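Local coordinates for lysosome-associated membrane glycoprotein 2 (Mus musculus, PDB 5GV3) that helps lysosome biogenesis and autophagy as a lysosomal membrane glycoprotein and keeps the lysosome acidic by inhibiting the proton channel TMEM175, at residues A[2-13]-A[40-51]; A[119-129]-A[140-150]. All blocks are in the same frame, centred on the assembly; numbering follows the deposited sequence.

Contact 1. Residues A[2-13]-A[40-51]; sequences LIVNLTDSKGTC and VPDKATHDGSSC. With ZN (zinc ion), chain D; NAG (2-acetamido-2-deoxy-beta-D-glucopyranose), chain L.
The His46 ring meets Val4 obliquely, through the methyl CG2 of Val4. That methyl also lies 4.0 Å from CB of His46. At the ring edge, NE2 of His46 binds a zinc ion at 2.0 Å. Within the two segments NE2 is the one protein ligand. Water fills the rest of the shell, but the modelled positions are too close together to be counted. CG of His46 sits between its backbone N and carbonyl carbon (chi1 61°), which goes with CB against Val4 and the ring reaching out to the zinc.

Asn5 points away from the loop at CB, and its ND2 carries an N-linked glycan, bonded to C1 of the sugar at 1.4 Å. Its OD1 accepts a hydrogen bond in the carbonyl plane, on a lone pair. This bond of 3.3 Å from Thr12 OG1 to Asn5 OD1 limits rotation of the amide.

Leu2 and Val40 cross at about a right angle, with CD1 of Leu2 3.8 Å from CG1 of Val40. The other branch of Leu2, CD2, lies 3.5 Å from the backbone O of Pro41. Further along, Leu6 CD1 packs on the backbone of 49-50 and reaches Ser50 C at 3.7 Å. CB of Leu6 touches the sulfur of Cys51.

Cys13 and Cys51 close the contact with a disulfide, its SG atoms 2.0 Å apart and chi3 85°. The type II turn from His46 to Ser49 shapes the loop. His46 O takes both the N and the OG of Ser49 from the same face of its plane, and Ser49 OG is also bonded to Met61 N of strand 59-64. Strand 2-8 and strand 11-28 form a beta hairpin, whose Asp8-Gly11 type I turn includes an Asx turn at Asp8. The whole is a disulfide-linked edge hairpin and loop of the first lumenal domain of LAMP-2.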
loop_
_atom_site.group_PDB
_atom_site.type_symbol
_atom_site.label_atom_id
_atom_site.label_comp_id
_atom_site.label_asym_id
_atom_site.label_seq_id
_atom_site.Cartn_x
_atom_site.Cartn_y
_atom_site.Cartn_z
ATOM N N LEU A 2 5.199 8.639 1.571
ATOM C CA LEU A 2 5.837 7.325 1.694
ATOM C C LEU A 2 6.896 7.034 0.626
ATOM O O LEU A 2 6.620 7.100 -0.569
ATOM C CB LEU A 2 4.766 6.235 1.709
ATOM C CG LEU A 2 3.759 6.487 2.852
ATOM C CD1 LEU A 2 2.624 5.481 2.810
ATOM C CD2 LEU A 2 4.413 6.539 4.232
ATOM N N ILE A 3 8.113 6.735 1.065
ATOM C CA ILE A 3 9.186 6.385 0.144
ATOM C C ILE A 3 9.885 5.133 0.617
ATOM O O ILE A 3 10.389 5.064 1.737
ATOM C CB ILE A 3 10.239 7.499 -0.009
ATOM C CG1 ILE A 3 9.630 8.734 -0.672
ATOM C CG2 ILE A 3 11.406 6.993 -0.852
ATOM C CD1 ILE A 3 10.477 9.987 -0.510
ATOM N N VAL A 4 9.896 4.133 -0.254
ATOM C CA VAL A 4 10.612 2.896 -0.001
ATOM C C VAL A 4 11.622 2.702 -1.114
ATOM O O VAL A 4 11.253 2.412 -2.248
ATOM C CB VAL A 4 9.644 1.707 0.098
ATOM C CG1 VAL A 4 10.401 0.394 0.266
ATOM C CG2 VAL A 4 8.684 1.921 1.266
ATOM N N ASN A 5 12.891 2.909 -0.786
ATOM C CA ASN A 5 13.975 2.811 -1.748
ATOM C C ASN A 5 14.916 1.693 -1.318
ATOM O O ASN A 5 15.815 1.908 -0.500
ATOM C CB ASN A 5 14.700 4.158 -1.850
ATOM C CG ASN A 5 15.839 4.157 -2.864
ATOM O OD1 ASN A 5 16.109 3.159 -3.532
ATOM N ND2 ASN A 5 16.505 5.303 -2.986
ATOM N N LEU A 6 14.668 0.488 -1.829
ATOM C CA LEU A 6 15.454 -0.677 -1.469
ATOM C C LEU A 6 16.636 -0.829 -2.418
ATOM O O LEU A 6 16.486 -0.693 -3.632
ATOM C CB LEU A 6 14.594 -1.935 -1.521
ATOM C CG LEU A 6 13.326 -1.891 -0.663
ATOM C CD1 LEU A 6 12.530 -3.167 -0.840
ATOM C CD2 LEU A 6 13.702 -1.680 0.780
ATOM N N THR A 7 17.806 -1.126 -1.863
ATOM C CA THR A 7 19.018 -1.262 -2.660
ATOM C C THR A 7 19.726 -2.574 -2.368
ATOM O O THR A 7 19.650 -3.094 -1.257
ATOM C CB THR A 7 20.018 -0.107 -2.421
ATOM O OG1 THR A 7 20.480 -0.142 -1.064
ATOM C CG2 THR A 7 19.388 1.256 -2.725
ATOM N N ASP A 8 20.420 -3.096 -3.374
ATOM C CA ASP A 8 21.344 -4.207 -3.174
ATOM C C ASP A 8 22.737 -3.708 -3.568
ATOM O O ASP A 8 22.936 -2.501 -3.718
ATOM C CB ASP A 8 20.922 -5.463 -3.957
ATOM C CG ASP A 8 20.767 -5.226 -5.456
ATOM O OD1 ASP A 8 21.372 -4.288 -6.010
ATOM O OD2 ASP A 8 20.028 -6.007 -6.093
ATOM N N SER A 9 23.684 -4.612 -3.794
ATOM C CA SER A 9 25.056 -4.180 -4.073
ATOM C C SER A 9 25.278 -3.779 -5.522
ATOM O O SER A 9 26.406 -3.504 -5.928
ATOM C CB SER A 9 26.048 -5.290 -3.713
ATOM O OG SER A 9 25.748 -6.478 -4.422
ATOM N N LYS A 10 24.199 -3.704 -6.289
ATOM C CA LYS A 10 24.299 -3.271 -7.671
ATOM C C LYS A 10 23.461 -2.023 -7.882
ATOM O O LYS A 10 23.449 -1.448 -8.967
ATOM C CB LYS A 10 23.854 -4.386 -8.622
ATOM C CG LYS A 10 24.710 -4.487 -9.885
ATOM C CD LYS A 10 26.157 -4.852 -9.547
ATOM C CE LYS A 10 27.012 -5.043 -10.799
ATOM N NZ LYS A 10 26.977 -3.866 -11.715
ATOM N N GLY A 11 22.776 -1.589 -6.826
ATOM C CA GLY A 11 22.003 -0.364 -6.900
ATOM C C GLY A 11 20.581 -0.581 -6.426
ATOM O O GLY A 11 20.254 -1.621 -5.851
ATOM N N THR A 12 19.741 0.421 -6.657
ATOM C CA THR A 12 18.325 0.328 -6.344
ATOM C C THR A 12 17.689 -0.880 -7.025
ATOM O O THR A 12 17.828 -1.053 -8.234
ATOM C CB THR A 12 17.586 1.590 -6.804
ATOM O OG1 THR A 12 18.096 2.728 -6.099
ATOM C CG2 THR A 12 16.087 1.459 -6.552
ATOM N N CYS A 13 16.990 -1.716 -6.255
ATOM C CA CYS A 13 16.289 -2.853 -6.852
ATOM C C CYS A 13 14.775 -2.672 -6.785
ATOM O O CYS A 13 14.041 -3.345 -7.498
ATOM C CB CYS A 13 16.694 -4.169 -6.185
ATOM S SG CYS A 13 16.782 -4.136 -4.389
ATOM N N VAL A 40 -1.656 7.735 6.527
ATOM C CA VAL A 40 -0.408 7.087 6.891
ATOM C C VAL A 40 0.704 8.104 6.738
ATOM O O VAL A 40 1.013 8.519 5.621
ATOM C CB VAL A 40 -0.131 5.842 6.008
ATOM C CG1 VAL A 40 1.205 5.219 6.359
ATOM C CG2 VAL A 40 -1.257 4.826 6.162
ATOM N N PRO A 41 1.294 8.534 7.864
ATOM C CA PRO A 41 2.333 9.557 7.775
ATOM C C PRO A 41 3.682 8.913 7.557
ATOM O O PRO A 41 3.769 7.688 7.474
ATOM C CB PRO A 41 2.278 10.218 9.148
ATOM C CG PRO A 41 1.959 9.037 10.065
ATOM C CD PRO A 41 1.068 8.105 9.257
ATOM N N ASP A 42 4.737 9.711 7.564
ATOM C CA ASP A 42 6.050 9.122 7.476
ATOM C C ASP A 42 6.647 9.326 8.852
ATOM O O ASP A 42 6.783 10.449 9.327
ATOM C CB ASP A 42 6.894 9.757 6.371
ATOM C CG ASP A 42 8.178 8.986 6.104
ATOM O OD1 ASP A 42 8.834 8.551 7.076
ATOM O OD2 ASP A 42 8.516 8.791 4.914
ATOM N N LYS A 43 7.035 8.194 9.424
ATOM C CA LYS A 43 7.202 7.903 10.845
ATOM C C LYS A 43 6.821 6.444 10.863
ATOM O O LYS A 43 7.335 5.652 11.651
ATOM C CB LYS A 43 6.303 8.720 11.788
ATOM C CG LYS A 43 6.846 10.079 12.210
ATOM C CD LYS A 43 8.120 9.948 13.030
ATOM C CE LYS A 43 8.660 11.306 13.444
ATOM N NZ LYS A 43 9.961 11.194 14.160
ATOM N N ALA A 44 5.948 6.101 9.919
ATOM C CA ALA A 44 5.522 4.725 9.711
ATOM C C ALA A 44 6.726 3.965 9.194
ATOM O O ALA A 44 7.551 4.524 8.482
ATOM C CB ALA A 44 4.373 4.653 8.731
ATOM N N THR A 45 6.860 2.710 9.610
ATOM C CA THR A 45 8.021 1.931 9.223
ATOM C C THR A 45 7.742 1.038 8.021
ATOM O O THR A 45 6.582 0.773 7.706
ATOM C CB THR A 45 8.504 1.085 10.406
ATOM O OG1 THR A 45 7.420 0.287 10.889
ATOM C CG2 THR A 45 8.972 1.989 11.531
ATOM N N HIS A 46 8.800 0.599 7.335
ATOM C CA HIS A 46 8.633 -0.263 6.164
ATOM C C HIS A 46 9.286 -1.635 6.394
ATOM O O HIS A 46 9.726 -2.286 5.439
ATOM C CB HIS A 46 9.213 0.376 4.886
ATOM C CG HIS A 46 10.679 0.645 4.956
ATOM N ND1 HIS A 46 11.227 1.910 4.949
ATOM C CD2 HIS A 46 11.720 -0.216 5.044
ATOM C CE1 HIS A 46 12.542 1.815 5.027
ATOM N NE2 HIS A 46 12.861 0.531 5.093
ATOM N N ASP A 47 9.334 -2.073 7.651
ATOM C CA ASP A 47 9.987 -3.332 8.027
ATOM C C ASP A 47 9.440 -4.538 7.279
ATOM O O ASP A 47 8.231 -4.698 7.166
ATOM C CB ASP A 47 9.851 -3.579 9.538
ATOM C CG ASP A 47 10.701 -2.630 10.364
ATOM O OD1 ASP A 47 11.651 -2.031 9.811
ATOM O OD2 ASP A 47 10.427 -2.485 11.570
ATOM N N GLY A 48 10.324 -5.368 6.733
ATOM C CA GLY A 48 9.867 -6.563 6.049
ATOM C C GLY A 48 9.854 -6.391 4.539
ATOM O O GLY A 48 9.682 -7.355 3.788
ATOM N N SER A 49 9.994 -5.150 4.090
ATOM C CA SER A 49 10.049 -4.867 2.666
ATOM C C SER A 49 11.315 -5.492 2.098
ATOM O O SER A 49 12.373 -5.435 2.719
ATOM C CB SER A 49 10.042 -3.359 2.403
ATOM O OG SER A 49 8.911 -2.739 2.982
ATOM N N SER A 50 11.202 -6.121 0.939
ATOM C CA SER A 50 12.364 -6.761 0.337
ATOM C C SER A 50 12.236 -6.820 -1.168
ATOM O O SER A 50 11.131 -6.856 -1.698
ATOM C CB SER A 50 12.561 -8.168 0.902
ATOM O OG SER A 50 11.368 -8.924 0.812
ATOM N N CYS A 51 13.377 -6.812 -1.848
ATOM C CA CYS A 51 13.416 -7.030 -3.283
ATOM C C CYS A 51 13.220 -8.515 -3.591
ATOM O O CYS A 51 13.005 -8.892 -4.742
ATOM C CB CYS A 51 14.733 -6.532 -3.875
ATOM S SG CYS A 51 14.895 -4.734 -3.904
HETATM ZN ZN ZN D . 14.830 0.941 5.147
HETATM C C1 NAG L . 17.607 5.439 -3.883
HETATM C C2 NAG L . 17.714 6.858 -4.485
HETATM C C3 NAG L . 19.001 7.027 -5.299
HETATM C C4 NAG L . 20.208 6.586 -4.480
HETATM C C5 NAG L . 19.987 5.174 -3.947
HETATM C C6 NAG L . 21.109 4.701 -3.052
HETATM C C7 NAG L . 16.026 6.704 -6.379
HETATM C C8 NAG L . 16.732 5.505 -6.957
HETATM N N2 NAG L . 16.528 7.256 -5.254
HETATM O O3 NAG L . 19.154 8.383 -5.702
HETATM O O4 NAG L . 21.376 6.612 -5.292
HETATM O O5 NAG L . 18.794 5.147 -3.152
HETATM O O6 NAG L . 20.800 4.937 -1.683
HETATM O O7 NAG L . 15.022 7.163 -6.913
HETATM O O HOH W 1 14.674 1.990 3.345
HETATM O O HOH W 2 15.185 2.812 4.290
HETATM O O HOH W 3 14.934 2.948 5.720
HETATM O O HOH W 4 14.550 -0.323 6.801
#

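Contact 2. Residues A[119-129]-A[140-150]; sequences LDVIFKCNSVL and YWGIHLQAFVQ. With NAG (2-acetamido-2-deoxy-beta-D-glucopyranose), chain M.
Phe123 and Leu145 exchange two backbone hydrogen bonds, as do Cys125 and Ile143. Between them lies the non-hydrogen-bonded pair Lys124 and His144. Leu129 and Tyr140 form another hydrogen-bonded pair, shifted by one residue. Gly142 N adds a bond to Asn126 O at 2.9 Å, coming from above the carbonyl plane.

Apolar contacts line the face bearing Phe123, Cys125, Ile143 and Leu145. CG2 of Ile143 meets the Phe123 ring obliquely at CD2, 4.2 Å away. The other branch of Ile143 ends at CD1, 4.0 Å from Leu129 CD1. This face turns to strands 68-76 and 81-91, where Leu145 touches Phe74 and Ile83. On the other face, Lys124 and His144 run side by side, with CG of Lys124 3.5 Å from His144 NE2.

At the far end, a water bridges Asp120 N, Gln146 NE2 and Ala147 O. Gln146 OE1 is bonded to Ser155 N.

O6 of the N-acetylglucosamine lies 3.1 Å above one face of Trp141, toward its rim. Asn126 O lies at the ring edge.

Gly142, at positive phi, and Ile143 both face Cys125, a G1 beta bulge. It lies between the two ladders of this antiparallel pairing in the mixed sheet of the first lumenal domain.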
loop_
_atom_site.group_PDB
_atom_site.type_symbol
_atom_site.label_atom_id
_atom_site.label_comp_id
_atom_site.label_asym_id
_atom_site.label_seq_id
_atom_site.Cartn_x
_atom_site.Cartn_y
_atom_site.Cartn_z
ATOM N N LEU A 119 7.981 -4.190 -17.527
ATOM C CA LEU A 119 9.300 -4.110 -16.942
ATOM C C LEU A 119 9.989 -2.896 -17.526
ATOM O O LEU A 119 9.504 -2.312 -18.495
ATOM C CB LEU A 119 10.115 -5.364 -17.248
ATOM C CG LEU A 119 10.389 -6.342 -16.116
ATOM C CD1 LEU A 119 9.090 -6.803 -15.511
ATOM C CD2 LEU A 119 11.193 -7.519 -16.643
ATOM N N ASP A 120 11.109 -2.518 -16.923
ATOM C CA ASP A 120 11.947 -1.431 -17.419
ATOM C C ASP A 120 11.268 -0.063 -17.504
ATOM O O ASP A 120 11.705 0.790 -18.267
ATOM C CB ASP A 120 12.484 -1.801 -18.804
ATOM C CG ASP A 120 13.632 -2.793 -18.737
ATOM O OD1 ASP A 120 14.132 -3.053 -17.621
ATOM O OD2 ASP A 120 14.035 -3.322 -19.797
ATOM N N VAL A 121 10.180 0.143 -16.774
ATOM C CA VAL A 121 9.560 1.463 -16.760
ATOM C C VAL A 121 9.198 1.858 -15.337
ATOM O O VAL A 121 9.106 1.011 -14.446
ATOM C CB VAL A 121 8.295 1.530 -17.645
ATOM C CG1 VAL A 121 8.605 1.063 -19.063
ATOM C CG2 VAL A 121 7.163 0.713 -17.036
ATOM N N ILE A 122 8.962 3.144 -15.124
ATOM C CA ILE A 122 8.454 3.577 -13.835
ATOM C C ILE A 122 6.967 3.854 -13.984
ATOM O O ILE A 122 6.540 4.534 -14.919
ATOM C CB ILE A 122 9.193 4.826 -13.285
ATOM C CG1 ILE A 122 8.555 5.289 -11.968
ATOM C CG2 ILE A 122 9.216 5.953 -14.301
ATOM C CD1 ILE A 122 9.518 5.994 -11.040
ATOM N N PHE A 123 6.168 3.268 -13.102
ATOM C CA PHE A 123 4.732 3.479 -13.156
ATOM C C PHE A 123 4.377 4.766 -12.418
ATOM O O PHE A 123 4.780 4.971 -11.272
ATOM C CB PHE A 123 3.978 2.291 -12.560
ATOM C CG PHE A 123 2.498 2.483 -12.537
ATOM C CD1 PHE A 123 1.764 2.408 -13.706
ATOM C CD2 PHE A 123 1.839 2.754 -11.350
ATOM C CE1 PHE A 123 0.392 2.598 -13.689
ATOM C CE2 PHE A 123 0.469 2.939 -11.331
ATOM C CZ PHE A 123 -0.252 2.862 -12.504
ATOM N N LYS A 124 3.622 5.635 -13.072
ATOM C CA LYS A 124 3.305 6.916 -12.472
ATOM C C LYS A 124 1.807 7.148 -12.455
ATOM O O LYS A 124 1.120 6.935 -13.456
ATOM C CB LYS A 124 3.999 8.070 -13.213
ATOM C CG LYS A 124 3.876 9.407 -12.478
ATOM C CD LYS A 124 3.862 10.626 -13.404
ATOM C CE LYS A 124 2.497 10.814 -14.044
ATOM N NZ LYS A 124 2.278 12.217 -14.470
ATOM N N CYS A 125 1.311 7.574 -11.301
ATOM C CA CYS A 125 -0.082 7.952 -11.153
ATOM C C CYS A 125 -0.188 8.875 -9.941
ATOM O O CYS A 125 -0.428 8.406 -8.832
ATOM C CB CYS A 125 -0.962 6.700 -10.983
ATOM S SG CYS A 125 -2.756 6.948 -11.163
ATOM N N ASN A 126 -0.007 10.179 -10.147
ATOM C CA ASN A 126 -0.125 11.129 -9.044
ATOM C C ASN A 126 -1.640 11.210 -8.646
ATOM O O ASN A 126 -1.950 11.614 -7.534
ATOM C CB ASN A 126 0.580 12.510 -9.364
ATOM C CG ASN A 126 2.149 12.567 -8.922
ATOM O OD1 ASN A 126 2.655 11.759 -8.148
ATOM N ND2 ASN A 126 2.867 13.560 -9.409
ATOM N N SER A 127 -2.566 10.810 -9.535
ATOM C CA SER A 127 -4.034 10.775 -9.249
ATOM C C SER A 127 -4.522 9.773 -8.176
ATOM O O SER A 127 -3.901 8.741 -7.925
ATOM C CB SER A 127 -4.847 10.482 -10.517
ATOM O OG SER A 127 -4.475 11.319 -11.590
ATOM N N VAL A 128 -5.691 10.056 -7.609
ATOM C CA VAL A 128 -6.273 9.239 -6.544
ATOM C C VAL A 128 -6.974 7.968 -7.024
ATOM O O VAL A 128 -8.010 8.019 -7.677
ATOM C CB VAL A 128 -7.291 10.067 -5.717
ATOM C CG1 VAL A 128 -7.996 9.191 -4.653
ATOM C CG2 VAL A 128 -6.600 11.253 -5.068
ATOM N N LEU A 129 -6.401 6.821 -6.686
ATOM C CA LEU A 129 -7.060 5.550 -6.955
ATOM C C LEU A 129 -7.874 5.151 -5.716
ATOM O O LEU A 129 -7.340 5.097 -4.605
ATOM C CB LEU A 129 -6.042 4.465 -7.329
ATOM C CG LEU A 129 -5.070 4.900 -8.437
ATOM C CD1 LEU A 129 -4.075 3.801 -8.792
ATOM C CD2 LEU A 129 -5.829 5.369 -9.672
ATOM N N TYR A 140 -5.230 5.712 -2.761
ATOM C CA TYR A 140 -3.810 5.752 -3.118
ATOM C C TYR A 140 -3.574 6.854 -4.147
ATOM O O TYR A 140 -4.381 7.016 -5.062
ATOM C CB TYR A 140 -3.346 4.410 -3.697
ATOM C CG TYR A 140 -3.701 3.200 -2.861
ATOM C CD1 TYR A 140 -2.865 2.768 -1.850
ATOM C CD2 TYR A 140 -4.878 2.491 -3.081
ATOM C CE1 TYR A 140 -3.183 1.663 -1.082
ATOM C CE2 TYR A 140 -5.202 1.372 -2.307
ATOM C CZ TYR A 140 -4.339 0.971 -1.308
ATOM O OH TYR A 140 -4.611 -0.121 -0.515
ATOM N N TRP A 141 -2.490 7.616 -3.995
ATOM C CA TRP A 141 -2.144 8.642 -4.982
ATOM C C TRP A 141 -0.672 9.074 -4.928
ATOM O O TRP A 141 0.090 8.606 -4.086
ATOM C CB TRP A 141 -3.053 9.863 -4.811
ATOM C CG TRP A 141 -2.774 10.728 -3.587
ATOM C CD1 TRP A 141 -2.053 11.895 -3.549
ATOM C CD2 TRP A 141 -3.236 10.499 -2.245
ATOM N NE1 TRP A 141 -2.031 12.399 -2.265
ATOM C CE2 TRP A 141 -2.748 11.561 -1.451
ATOM C CE3 TRP A 141 -4.007 9.496 -1.643
ATOM C CZ2 TRP A 141 -3.010 11.640 -0.078
ATOM C CZ3 TRP A 141 -4.261 9.576 -0.285
ATOM C CH2 TRP A 141 -3.766 10.644 0.485
ATOM N N GLY A 142 -0.280 9.959 -5.844
ATOM C CA GLY A 142 1.082 10.473 -5.901
ATOM C C GLY A 142 2.079 9.349 -6.101
ATOM O O GLY A 142 3.164 9.364 -5.531
ATOM N N ILE A 143 1.706 8.380 -6.930
ATOM C CA ILE A 143 2.451 7.132 -7.070
ATOM C C ILE A 143 3.563 7.218 -8.100
ATOM O O ILE A 143 3.317 7.563 -9.251
ATOM C CB ILE A 143 1.509 5.969 -7.462
ATOM C CG1 ILE A 143 0.401 5.805 -6.422
ATOM C CG2 ILE A 143 2.302 4.676 -7.658
ATOM C CD1 ILE A 143 -0.751 4.912 -6.885
ATOM N N HIS A 144 4.791 6.934 -7.666
ATOM C CA HIS A 144 5.905 6.703 -8.577
ATOM C C HIS A 144 6.505 5.358 -8.197
ATOM O O HIS A 144 7.112 5.231 -7.132
ATOM C CB HIS A 144 6.945 7.820 -8.478
ATOM C CG HIS A 144 6.437 9.143 -8.951
ATOM N ND1 HIS A 144 5.638 9.950 -8.163
ATOM C CD2 HIS A 144 6.551 9.778 -10.139
ATOM C CE1 HIS A 144 5.317 11.039 -8.838
ATOM N NE2 HIS A 144 5.857 10.959 -10.042
ATOM N N LEU A 145 6.357 4.361 -9.061
ATOM C CA LEU A 145 6.717 3.006 -8.675
ATOM C C LEU A 145 7.520 2.244 -9.720
ATOM O O LEU A 145 7.225 2.313 -10.910
ATOM C CB LEU A 145 5.449 2.222 -8.341
ATOM C CG LEU A 145 5.585 0.720 -8.081
ATOM C CD1 LEU A 145 6.464 0.465 -6.876
ATOM C CD2 LEU A 145 4.214 0.110 -7.868
ATOM N N GLN A 146 8.546 1.534 -9.265
ATOM C CA GLN A 146 9.197 0.525 -10.097
ATOM C C GLN A 146 9.717 -0.631 -9.254
ATOM O O GLN A 146 10.590 -0.465 -8.405
ATOM C CB GLN A 146 10.343 1.109 -10.924
ATOM C CG GLN A 146 10.923 0.062 -11.887
ATOM C CD GLN A 146 12.069 0.577 -12.748
ATOM O OE1 GLN A 146 12.617 1.653 -12.509
ATOM N NE2 GLN A 146 12.422 -0.194 -13.768
ATOM N N ALA A 147 9.131 -1.801 -9.470
ATOM C CA ALA A 147 9.646 -3.030 -8.898
ATOM C C ALA A 147 10.619 -3.650 -9.887
ATOM O O ALA A 147 10.579 -3.333 -11.080
ATOM C CB ALA A 147 8.520 -3.988 -8.577
ATOM N N PHE A 148 11.503 -4.503 -9.381
ATOM C CA PHE A 148 12.471 -5.209 -10.208
ATOM C C PHE A 148 13.258 -4.222 -11.055
ATOM O O PHE A 148 13.158 -4.212 -12.278
ATOM C CB PHE A 148 11.769 -6.256 -11.079
ATOM C CG PHE A 148 10.811 -7.130 -10.311
ATOM C CD1 PHE A 148 11.282 -8.142 -9.488
ATOM C CD2 PHE A 148 9.443 -6.936 -10.407
ATOM C CE1 PHE A 148 10.406 -8.940 -8.771
ATOM C CE2 PHE A 148 8.557 -7.734 -9.699
ATOM C CZ PHE A 148 9.039 -8.738 -8.878
ATOM N N VAL A 149 14.023 -3.371 -10.384
ATOM C CA VAL A 149 14.832 -2.385 -11.067
ATOM C C VAL A 149 16.098 -3.049 -11.588
ATOM O O VAL A 149 16.814 -3.712 -10.841
ATOM C CB VAL A 149 15.205 -1.231 -10.136
ATOM C CG1 VAL A 149 16.002 -0.186 -10.894
ATOM C CG2 VAL A 149 13.946 -0.616 -9.529
ATOM N N GLN A 150 16.381 -2.859 -12.871
ATOM C CA GLN A 150 17.550 -3.484 -13.476
ATOM C C GLN A 150 18.719 -2.512 -13.558
ATOM O O GLN A 150 18.524 -1.306 -13.695
ATOM C CB GLN A 150 17.210 -4.021 -14.865
ATOM C CG GLN A 150 16.241 -5.193 -14.850
ATOM C CD GLN A 150 15.833 -5.624 -16.243
ATOM O OE1 GLN A 150 16.222 -5.007 -17.235
ATOM N NE2 GLN A 150 15.041 -6.687 -16.326
HETATM C C1 NAG M . -7.505 11.087 2.193
HETATM C C2 NAG M . -7.593 12.511 2.757
HETATM C C3 NAG M . -8.537 13.357 1.907
HETATM C C4 NAG M . -8.134 13.290 0.439
HETATM C C5 NAG M . -8.020 11.839 -0.020
HETATM C C6 NAG M . -7.491 11.710 -1.429
HETATM C C7 NAG M . -7.232 12.880 5.161
HETATM C C8 NAG M . -7.837 12.811 6.534
HETATM N N2 NAG M . -8.024 12.506 4.148
HETATM O O3 NAG M . -8.510 14.705 2.355
HETATM O O4 NAG M . -9.097 13.971 -0.358
HETATM O O5 NAG M . -7.095 11.140 0.824
HETATM O O6 NAG M . -6.136 12.127 -1.487
HETATM O O7 NAG M . -6.078 13.256 4.977
HETATM O O HOH W 5 11.076 -2.893 -13.887
#

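Overall arrangement
Contact 1 comes first along the chain and closes before contact 2 opens. Their centres lie about 14 Å apart, each about 12 Å from the centre of the chain. Both reach the same mixed sheet, in which strands 11-28 and 136-146 are neighbours. They meet where Cys13 O and Val149 N, 2.9 Å apart, probably form a hydrogen bond. Contact 1 contains a whole disulfide, Cys13-Cys51; contact 2 contains one half, Cys125, bonded to Cys161. Contact 1 thus joins a loop to the hairpin of strands 2-8 and 11-28 by a disulfide. Contact 2 joins strands 122-125 and 136-146 by hydrogen bonds. Both belong to the glycosylated first lumenal domain.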